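Local atomic coordinates of putative epoxide hydrolase protein (Klebsiella pneumoniae subsp. pneumoniae, PDB entry 5BOV), a protein that is a putative epoxide hydrolase of the alpha/beta hydrolase fold, possibly with monoacylglycerol lipase activity. Residues 85-90 against 228-233; 119-124 against 241-246; 136-141 against 235-240. One frame throughout, in Å; residues are numbered along the deposited sequence.

Interaction 1 of 3, residues 85-90 against 228-233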
loop_
_atom_site.group_PDB
_atom_site.type_symbol
_atom_site.label_atom_id
_atom_site.label_comp_id
_atom_site.label_asym_id
_atom_site.label_seq_id
_atom_site.Cartn_x
_atom_site.Cartn_y
_atom_site.Cartn_z
ATOM N N PRO A 85 9.331 -2.576 -5.835
ATOM C CA PRO A 85 8.602 -2.994 -4.638
ATOM C C PRO A 85 9.434 -3.046 -3.378
ATOM O O PRO A 85 8.970 -2.592 -2.288
ATOM C CB PRO A 85 8.049 -4.385 -5.009
ATOM C CG PRO A 85 7.916 -4.348 -6.516
ATOM C CD PRO A 85 9.111 -3.532 -6.938
ATOM N N SER A 86 10.656 -3.591 -3.427
ATOM C CA SER A 86 11.390 -3.749 -2.214
ATOM C C SER A 86 11.882 -2.419 -1.621
ATOM O O SER A 86 12.212 -2.345 -0.429
ATOM C CB SER A 86 12.554 -4.736 -2.354
ATOM O OG SER A 86 13.483 -4.256 -3.348
ATOM N N ALA A 87 11.929 -1.361 -2.433
ATOM C CA ALA A 87 12.345 -0.042 -1.943
ATOM C C ALA A 87 11.337 0.466 -0.917
ATOM O O ALA A 87 11.725 0.987 0.135
ATOM C CB ALA A 87 12.544 0.934 -3.092
HETATM N N MSE A 88 10.043 0.271 -1.173
HETATM C CA MSE A 88 9.029 0.689 -0.248
HETATM C C MSE A 88 9.035 -0.155 0.998
HETATM O O MSE A 88 8.823 0.381 2.092
HETATM C CB MSE A 88 7.643 0.674 -0.899
HETATM C CG MSE A 88 7.662 1.633 -2.106
HETATM SE SE MSE A 88 5.872 1.703 -2.875
HETATM C CE MSE A 88 6.417 2.324 -4.678
ATOM N N ALA A 89 9.258 -1.469 0.872
ATOM C CA ALA A 89 9.392 -2.321 2.038
ATOM C C ALA A 89 10.568 -1.870 2.916
ATOM O O ALA A 89 10.437 -1.739 4.152
ATOM C CB ALA A 89 9.545 -3.768 1.612
ATOM N N ALA A 90 11.708 -1.581 2.274
ATOM C CA ALA A 90 12.871 -1.083 3.021
ATOM C C ALA A 90 12.545 0.210 3.756
ATOM O O ALA A 90 12.965 0.380 4.914
ATOM C CB ALA A 90 14.051 -0.886 2.088
ATOM N N ALA A 228 20.890 -1.354 -7.480
ATOM C CA ALA A 228 21.727 -2.432 -7.025
ATOM C C ALA A 228 21.525 -2.810 -5.573
ATOM O O ALA A 228 21.517 -4.006 -5.211
ATOM C CB ALA A 228 23.194 -2.084 -7.309
ATOM N N LYS A 229 21.297 -1.825 -4.720
ATOM C CA LYS A 229 21.109 -2.129 -3.312
ATOM C C LYS A 229 19.803 -2.876 -2.951
ATOM O O LYS A 229 19.667 -3.363 -1.831
ATOM C CB LYS A 229 21.220 -0.859 -2.440
ATOM C CG LYS A 229 20.151 0.185 -2.635
ATOM C CD LYS A 229 20.506 1.391 -1.789
ATOM C CE LYS A 229 19.407 2.385 -1.729
ATOM N NZ LYS A 229 19.919 3.605 -1.004
ATOM N N TYR A 230 18.864 -2.937 -3.918
ATOM C CA TYR A 230 17.647 -3.684 -3.710
ATOM C C TYR A 230 17.626 -5.004 -4.479
ATOM O O TYR A 230 16.646 -5.750 -4.379
ATOM C CB TYR A 230 16.460 -2.827 -4.098
ATOM C CG TYR A 230 16.366 -1.543 -3.261
ATOM C CD1 TYR A 230 16.318 -1.604 -1.900
ATOM C CD2 TYR A 230 16.235 -0.310 -3.873
ATOM C CE1 TYR A 230 16.189 -0.412 -1.109
ATOM C CE2 TYR A 230 16.122 0.862 -3.109
ATOM C CZ TYR A 230 16.125 0.786 -1.735
ATOM O OH TYR A 230 16.023 1.951 -0.957
ATOM N N ALA A 231 18.720 -5.307 -5.204
ATOM C CA ALA A 231 18.651 -6.454 -6.120
ATOM C C ALA A 231 18.565 -7.759 -5.339
ATOM O O ALA A 231 17.900 -8.726 -5.793
ATOM C CB ALA A 231 19.890 -6.424 -7.069
ATOM N N GLY A 232 19.213 -7.835 -4.195
ATOM C CA GLY A 232 19.157 -9.023 -3.338
ATOM C C GLY A 232 17.716 -9.305 -2.865
ATOM O O GLY A 232 17.224 -10.471 -2.911
ATOM N N TYR A 233 17.041 -8.247 -2.431
ATOM C CA TYR A 233 15.658 -8.436 -2.030
ATOM C C TYR A 233 14.825 -8.904 -3.195
ATOM O O TYR A 233 13.989 -9.772 -3.013
ATOM C CB TYR A 233 15.098 -7.117 -1.533
ATOM C CG TYR A 233 15.862 -6.496 -0.375
ATOM C CD1 TYR A 233 16.438 -7.256 0.614
ATOM C CD2 TYR A 233 15.867 -5.100 -0.238
ATOM C CE1 TYR A 233 17.115 -6.639 1.727
ATOM C CE2 TYR A 233 16.508 -4.492 0.864
ATOM C CZ TYR A 233 17.115 -5.250 1.810
ATOM O OH TYR A 233 17.709 -4.634 2.902
HETATM O O HOH W 1 14.541 2.362 1.343
#

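Interaction 2 of 3, residues 119-124 against 241-246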
loop_
_atom_site.group_PDB
_atom_site.type_symbol
_atom_site.label_atom_id
_atom_site.label_comp_id
_atom_site.label_asym_id
_atom_site.label_seq_id
_atom_site.Cartn_x
_atom_site.Cartn_y
_atom_site.Cartn_z
ATOM N N VAL A 119 7.483 -6.990 3.673
ATOM C CA VAL A 119 8.052 -6.925 5.007
ATOM C C VAL A 119 7.834 -8.243 5.732
ATOM O O VAL A 119 8.757 -8.792 6.361
ATOM C CB VAL A 119 7.533 -5.749 5.835
ATOM C CG1 VAL A 119 8.180 -5.697 7.153
ATOM C CG2 VAL A 119 7.850 -4.480 5.092
ATOM N N ALA A 120 6.621 -8.814 5.627
ATOM C CA ALA A 120 6.338 -10.039 6.279
ATOM C C ALA A 120 7.132 -11.208 5.732
ATOM O O ALA A 120 7.484 -12.122 6.476
ATOM C CB ALA A 120 4.825 -10.309 6.197
ATOM N N ALA A 121 7.361 -11.236 4.424
ATOM C CA ALA A 121 8.105 -12.338 3.832
ATOM C C ALA A 121 9.607 -12.263 4.109
ATOM O O ALA A 121 10.293 -13.313 4.337
ATOM C CB ALA A 121 7.827 -12.336 2.330
ATOM N N LEU A 122 10.169 -11.081 4.051
ATOM C CA LEU A 122 11.635 -10.953 4.186
ATOM C C LEU A 122 12.105 -10.695 5.589
ATOM O O LEU A 122 13.234 -11.127 5.947
ATOM C CB LEU A 122 12.186 -9.854 3.280
ATOM C CG LEU A 122 11.891 -9.994 1.774
ATOM C CD1 LEU A 122 12.586 -8.890 1.017
ATOM C CD2 LEU A 122 12.281 -11.335 1.206
ATOM N N TRP A 123 11.294 -10.008 6.384
ATOM C CA TRP A 123 11.602 -9.770 7.796
ATOM C C TRP A 123 10.429 -10.197 8.685
ATOM O O TRP A 123 9.851 -9.358 9.409
ATOM C CB TRP A 123 11.941 -8.300 8.002
ATOM C CG TRP A 123 13.004 -7.855 7.130
ATOM C CD1 TRP A 123 14.354 -8.097 7.299
ATOM C CD2 TRP A 123 12.891 -7.078 5.905
ATOM N NE1 TRP A 123 15.053 -7.556 6.243
ATOM C CE2 TRP A 123 14.206 -6.843 5.425
ATOM C CE3 TRP A 123 11.829 -6.555 5.192
ATOM C CZ2 TRP A 123 14.464 -6.112 4.229
ATOM C CZ3 TRP A 123 12.065 -5.886 4.006
ATOM C CH2 TRP A 123 13.357 -5.651 3.520
ATOM N N PRO A 124 10.093 -11.488 8.704
ATOM C CA PRO A 124 8.932 -11.923 9.466
ATOM C C PRO A 124 8.975 -11.579 10.982
ATOM O O PRO A 124 7.919 -11.379 11.603
ATOM C CB PRO A 124 8.900 -13.421 9.266
ATOM C CG PRO A 124 10.301 -13.786 8.850
ATOM C CD PRO A 124 10.729 -12.634 8.022
ATOM N N PRO A 241 8.228 -16.154 -2.161
ATOM C CA PRO A 241 8.295 -16.781 -0.867
ATOM C C PRO A 241 6.963 -16.709 -0.107
ATOM O O PRO A 241 6.301 -15.698 -0.152
ATOM C CB PRO A 241 9.363 -15.964 -0.147
ATOM C CG PRO A 241 9.245 -14.627 -0.758
ATOM C CD PRO A 241 9.039 -14.933 -2.196
ATOM N N PRO A 242 6.616 -17.729 0.648
ATOM C CA PRO A 242 5.373 -17.654 1.383
ATOM C C PRO A 242 5.492 -16.783 2.620
ATOM O O PRO A 242 6.605 -16.469 3.060
ATOM C CB PRO A 242 5.159 -19.104 1.801
ATOM C CG PRO A 242 6.528 -19.684 1.901
ATOM C CD PRO A 242 7.238 -19.075 0.720
ATOM N N ILE A 243 4.339 -16.306 3.087
ATOM C CA ILE A 243 4.295 -15.499 4.313
ATOM C C ILE A 243 3.921 -16.429 5.442
ATOM O O ILE A 243 2.876 -17.137 5.412
ATOM C CB ILE A 243 3.293 -14.367 4.107
ATOM C CG1 ILE A 243 3.965 -13.339 3.166
ATOM C CG2 ILE A 243 2.961 -13.723 5.439
ATOM C CD1 ILE A 243 3.042 -12.378 2.538
ATOM N N THR A 244 4.718 -16.398 6.492
ATOM C CA THR A 244 4.594 -17.332 7.590
ATOM C C THR A 244 3.813 -16.782 8.801
ATOM O O THR A 244 3.488 -17.507 9.742
ATOM C CB THR A 244 6.015 -17.756 8.107
ATOM O OG1 THR A 244 6.689 -16.626 8.670
ATOM C CG2 THR A 244 6.818 -18.386 7.008
ATOM N N VAL A 245 3.567 -15.440 8.811
ATOM C CA VAL A 245 2.952 -14.800 9.957
ATOM C C VAL A 245 1.436 -14.887 9.874
ATOM O O VAL A 245 0.863 -15.083 8.784
ATOM C CB VAL A 245 3.369 -13.323 10.101
ATOM C CG1 VAL A 245 4.911 -13.225 10.049
ATOM C CG2 VAL A 245 2.755 -12.433 9.069
ATOM N N PRO A 246 0.756 -14.799 11.008
ATOM C CA PRO A 246 -0.724 -14.852 10.959
ATOM C C PRO A 246 -1.292 -13.755 10.036
ATOM O O PRO A 246 -0.939 -12.625 10.182
ATOM C CB PRO A 246 -1.158 -14.618 12.427
ATOM C CG PRO A 246 0.016 -15.072 13.192
ATOM C CD PRO A 246 1.224 -14.679 12.404
HETATM O O HOH W 2 7.154 -14.901 6.497
#

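Interaction 3 of 3, residues 136-141 against 235-240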
loop_
_atom_site.group_PDB
_atom_site.type_symbol
_atom_site.label_atom_id
_atom_site.label_comp_id
_atom_site.label_asym_id
_atom_site.label_seq_id
_atom_site.Cartn_x
_atom_site.Cartn_y
_atom_site.Cartn_z
ATOM N N TYR A 136 -2.014 -12.146 -1.887
ATOM C CA TYR A 136 -0.551 -12.188 -1.974
ATOM C C TYR A 136 -0.198 -11.368 -3.210
ATOM O O TYR A 136 -0.439 -11.790 -4.361
ATOM C CB TYR A 136 -0.067 -13.631 -2.151
ATOM C CG TYR A 136 1.452 -13.796 -2.181
ATOM C CD1 TYR A 136 2.170 -13.973 -0.995
ATOM C CD2 TYR A 136 2.126 -13.859 -3.378
ATOM C CE1 TYR A 136 3.539 -14.176 -1.004
ATOM C CE2 TYR A 136 3.511 -14.084 -3.406
ATOM C CZ TYR A 136 4.201 -14.254 -2.230
ATOM O OH TYR A 136 5.570 -14.432 -2.293
ATOM N N LEU A 137 0.432 -10.218 -3.003
ATOM C CA LEU A 137 0.699 -9.264 -4.078
ATOM C C LEU A 137 2.177 -9.116 -4.435
ATOM O O LEU A 137 2.483 -8.263 -5.233
ATOM C CB LEU A 137 0.123 -7.910 -3.733
ATOM C CG LEU A 137 -1.397 -7.864 -3.619
ATOM C CD1 LEU A 137 -1.919 -6.465 -3.563
ATOM C CD2 LEU A 137 -2.042 -8.621 -4.739
ATOM N N ILE A 138 3.031 -10.004 -3.944
ATOM C CA ILE A 138 4.396 -10.040 -4.335
ATOM C C ILE A 138 4.448 -10.667 -5.750
ATOM O O ILE A 138 3.890 -11.761 -5.966
ATOM C CB ILE A 138 5.209 -10.896 -3.366
ATOM C CG1 ILE A 138 5.316 -10.179 -2.007
ATOM C CG2 ILE A 138 6.638 -11.134 -3.896
ATOM C CD1 ILE A 138 5.855 -11.006 -0.897
ATOM N N SER A 139 5.246 -10.070 -6.630
ATOM C CA SER A 139 5.470 -10.696 -7.912
ATOM C C SER A 139 6.878 -10.335 -8.365
ATOM O O SER A 139 7.764 -10.006 -7.555
ATOM C CB SER A 139 4.432 -10.185 -8.899
ATOM O OG SER A 139 4.421 -10.976 -10.090
ATOM N N SER A 140 7.154 -10.496 -9.661
ATOM C CA SER A 140 8.500 -10.343 -10.147
ATOM C C SER A 140 8.444 -9.714 -11.539
ATOM O O SER A 140 7.374 -9.713 -12.150
ATOM C CB SER A 140 9.214 -11.688 -10.287
ATOM O OG SER A 140 8.654 -12.496 -11.327
ATOM N N GLN A 141 9.565 -9.242 -12.028
ATOM C CA GLN A 141 9.636 -8.682 -13.386
ATOM C C GLN A 141 9.386 -9.768 -14.405
ATOM O O GLN A 141 8.727 -9.538 -15.417
ATOM C CB GLN A 141 10.966 -7.963 -13.629
ATOM C CG GLN A 141 11.113 -6.763 -12.728
ATOM C CD GLN A 141 12.288 -5.926 -13.085
ATOM O OE1 GLN A 141 13.436 -6.396 -13.060
ATOM N NE2 GLN A 141 12.047 -4.693 -13.465
ATOM N N GLN A 235 15.683 -10.516 -5.808
ATOM C CA GLN A 235 15.965 -11.917 -6.115
ATOM C C GLN A 235 15.229 -12.888 -5.172
ATOM O O GLN A 235 14.656 -13.900 -5.658
ATOM C CB GLN A 235 17.479 -12.182 -6.071
ATOM C CG GLN A 235 17.822 -13.680 -6.295
ATOM C CD GLN A 235 19.326 -13.854 -6.396
ATOM O OE1 GLN A 235 20.112 -12.933 -6.110
ATOM N NE2 GLN A 235 19.743 -15.007 -6.831
ATOM N N ARG A 236 15.179 -12.578 -3.870
ATOM C CA ARG A 236 14.474 -13.387 -2.919
ATOM C C ARG A 236 12.939 -13.360 -3.256
ATOM O O ARG A 236 12.273 -14.393 -3.198
ATOM C CB ARG A 236 14.700 -12.912 -1.482
ATOM C CG ARG A 236 16.086 -13.263 -1.017
ATOM C CD ARG A 236 16.484 -12.481 0.228
ATOM N NE ARG A 236 15.722 -12.845 1.428
ATOM C CZ ARG A 236 15.760 -12.155 2.589
ATOM N NH1 ARG A 236 16.545 -11.051 2.720
ATOM N NH2 ARG A 236 15.021 -12.539 3.644
ATOM N N LEU A 237 12.445 -12.188 -3.654
ATOM C CA LEU A 237 11.002 -12.029 -3.890
ATOM C C LEU A 237 10.587 -12.733 -5.156
ATOM O O LEU A 237 9.466 -13.203 -5.267
ATOM C CB LEU A 237 10.640 -10.547 -3.930
ATOM C CG LEU A 237 10.794 -9.828 -2.586
ATOM C CD1 LEU A 237 10.619 -8.333 -2.812
ATOM C CD2 LEU A 237 9.748 -10.348 -1.555
ATOM N N ALA A 238 11.489 -12.871 -6.109
ATOM C CA ALA A 238 11.135 -13.512 -7.373
ATOM C C ALA A 238 10.815 -14.982 -7.210
ATOM O O ALA A 238 10.116 -15.572 -8.066
ATOM C CB ALA A 238 12.261 -13.312 -8.387
ATOM N N ALA A 239 11.277 -15.578 -6.113
ATOM C CA ALA A 239 10.889 -16.961 -5.770
ATOM C C ALA A 239 9.462 -17.100 -5.241
ATOM O O ALA A 239 9.022 -18.201 -4.964
ATOM C CB ALA A 239 11.870 -17.559 -4.795
ATOM N N LEU A 240 8.785 -15.962 -5.035
ATOM C CA LEU A 240 7.455 -15.927 -4.448
ATOM C C LEU A 240 7.433 -16.625 -3.104
ATOM O O LEU A 240 6.685 -17.581 -2.911
ATOM C CB LEU A 240 6.400 -16.447 -5.389
ATOM C CG LEU A 240 6.420 -15.890 -6.832
ATOM C CD1 LEU A 240 5.254 -16.504 -7.632
ATOM C CD2 LEU A 240 6.383 -14.391 -6.841
HETATM O O HOH W 3 9.492 -14.938 -10.773
#

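Interaction 1 of 3, residues 85-90 against 228-233
Tyr230 lies against Ser86, Ala87 and Ala90 near the start of helix 85-98. Its CB is 3.4 Å from Ser86 OG. CG and CD1 remain close to the same oxygen. CG stands anti to the carbonyl carbon of Tyr230 (chi1 -60°), and from there the ring extends over Ala87. Ala87 CA is 3.9 Å from the ring centroid and 14° off its normal, a CH-pi contact. On this face Ala87 CB also comes within 3.6 Å of Tyr230 CE2. CE1 packs on Ala90 CB at 3.9 Å. At the tip, Tyr230 OH is hydrogen-bonded to a water at 2.8 Å. The same water makes a weak bond to Ala87 O. The opposite face is covered by Lys229 CG, 4.0 Å above the ring plane. Lys229 NZ forms a salt bridge with Asp18. Ser86 OG has its polar partner in Glu234; toward Tyr230 it meets the carbon CB. Ser86 CB meets Tyr233 CB at 3.6 Å, while the Tyr233 ring stands edge-to-face with Trp123. The tyrosines thus dock the end of the long, mostly helical insertion after strand 127-133 onto a helix of the core, consistent with the cap of an alpha/beta hydrolase.

Interaction 2 of 3, residues 119-124 against 241-246
Pro124 touches Thr244 and Val245, while the indole of Trp123, just before it, turns back over the end of its own helix. Leu122 CB lies 3.8 Å above the plane of the Trp123 ring, offset toward the rim. Val119 CA sits in plane at the indole edge. The ring also makes an edge-to-face contact with Tyr233 and touches Ala89 and Val93 of helix 85-98. Across the contact, small and branched side chains do the work. Ala121 CB is flanked by Pro241 CG and Ile243 CG1, each at 4.1 Å. Ile243 divides its branches between two alanines. CG1 goes to Ala121, and CG2, anti to the backbone N, reaches Ala120 CB at 4.0 Å. Ala120 CB also meets Val245 CG2 at 4.1 Å. The helix that ends here, 111-122, follows a probable nucleophile elbow of the alpha/beta hydrolase fold. Its far end packs on the loop that leads into strand 247-252 of the central sheet. Ala120 and Val245 both rest on Val127 of strand 127-133. The other branch of Val245, CG1, lies 4.1 Å from Pro124 CB. A water bridges the segments. It donates to Ala120 O near the helix end at 2.8 Å and accepts from Thr244 N of the loop at 2.9 Å. Pro124 CB also lies against Thr244 OG1.

Interaction 3 of 3, residues 136-141 against 235-240
Ser140, packed on Ala238, has its OG held by two partners. Ile143 N donates to it, and a water lies 2.6 Å from Ser140 OG. With chi1 68°, OG sits between the backbone N and the carbonyl carbon of Ser140, where it can receive Ile143 N as the N-cap of helix 141-144. The water in turn donates to Ala238 O at 2.8 Å, so it ties the two segments together. Beside this bridge Ser140 CB packs on Ala238 CB at 3.9 Å. This is where the chain leaves strand 127-133 for the mainly helical run that probably forms the cap of this alpha/beta hydrolase. Segment 235-240 is where that run comes back, heading for strand 247-252. Ile138 and Leu237 fill the middle, their side chains crossing at about a right angle. Both CG2 and CD1 of Ile138 close on Leu237 CD2, the CG2 contact being 4.0 Å. Ile138 CG2 also lies against Leu237 O. Leu240 has left helical geometry with a positive phi (55°), although its N still bonds to Leu237 O. Its CD2 reaches the other backbone, 3.7 Å from Ile138 O and 4.0 Å from Ser139 CA. CG of Tyr136 is anti to its backbone N (chi1 -177°), which sends the ring toward Leu240. Its OH comes as close as 3.0 Å to Leu240 C on its way to Pro241 O, to which it is hydrogen-bonded. Lys268 makes a cation-pi contact with the Tyr136 ring and a hydrogen bond to Leu240 O.

How the interactions relate
Along the chain the first halves come in the order 85-90, 119-124, 136-141. The second halves, 228-233, 235-240 and 241-246, form one nearly continuous run. Interaction 3 lies within the chain span of interaction 2, and interaction 1 crosses both. Interactions 1 and 3 share helix 231-238, with centres 11 Å apart, and Ser86 CB packs on Leu237 CD1. Interactions 2 and 3 lie 12 Å apart and are joined by the Tyr136–Pro241 bond and by Leu122 on Leu237. Interactions 1 and 2, 15 Å apart, meet at Tyr233 and Trp123. The probable cap's return to strand 247-252 is thus attached successively to helix 85-98, the loop after strand 127-133 and helix 111-122.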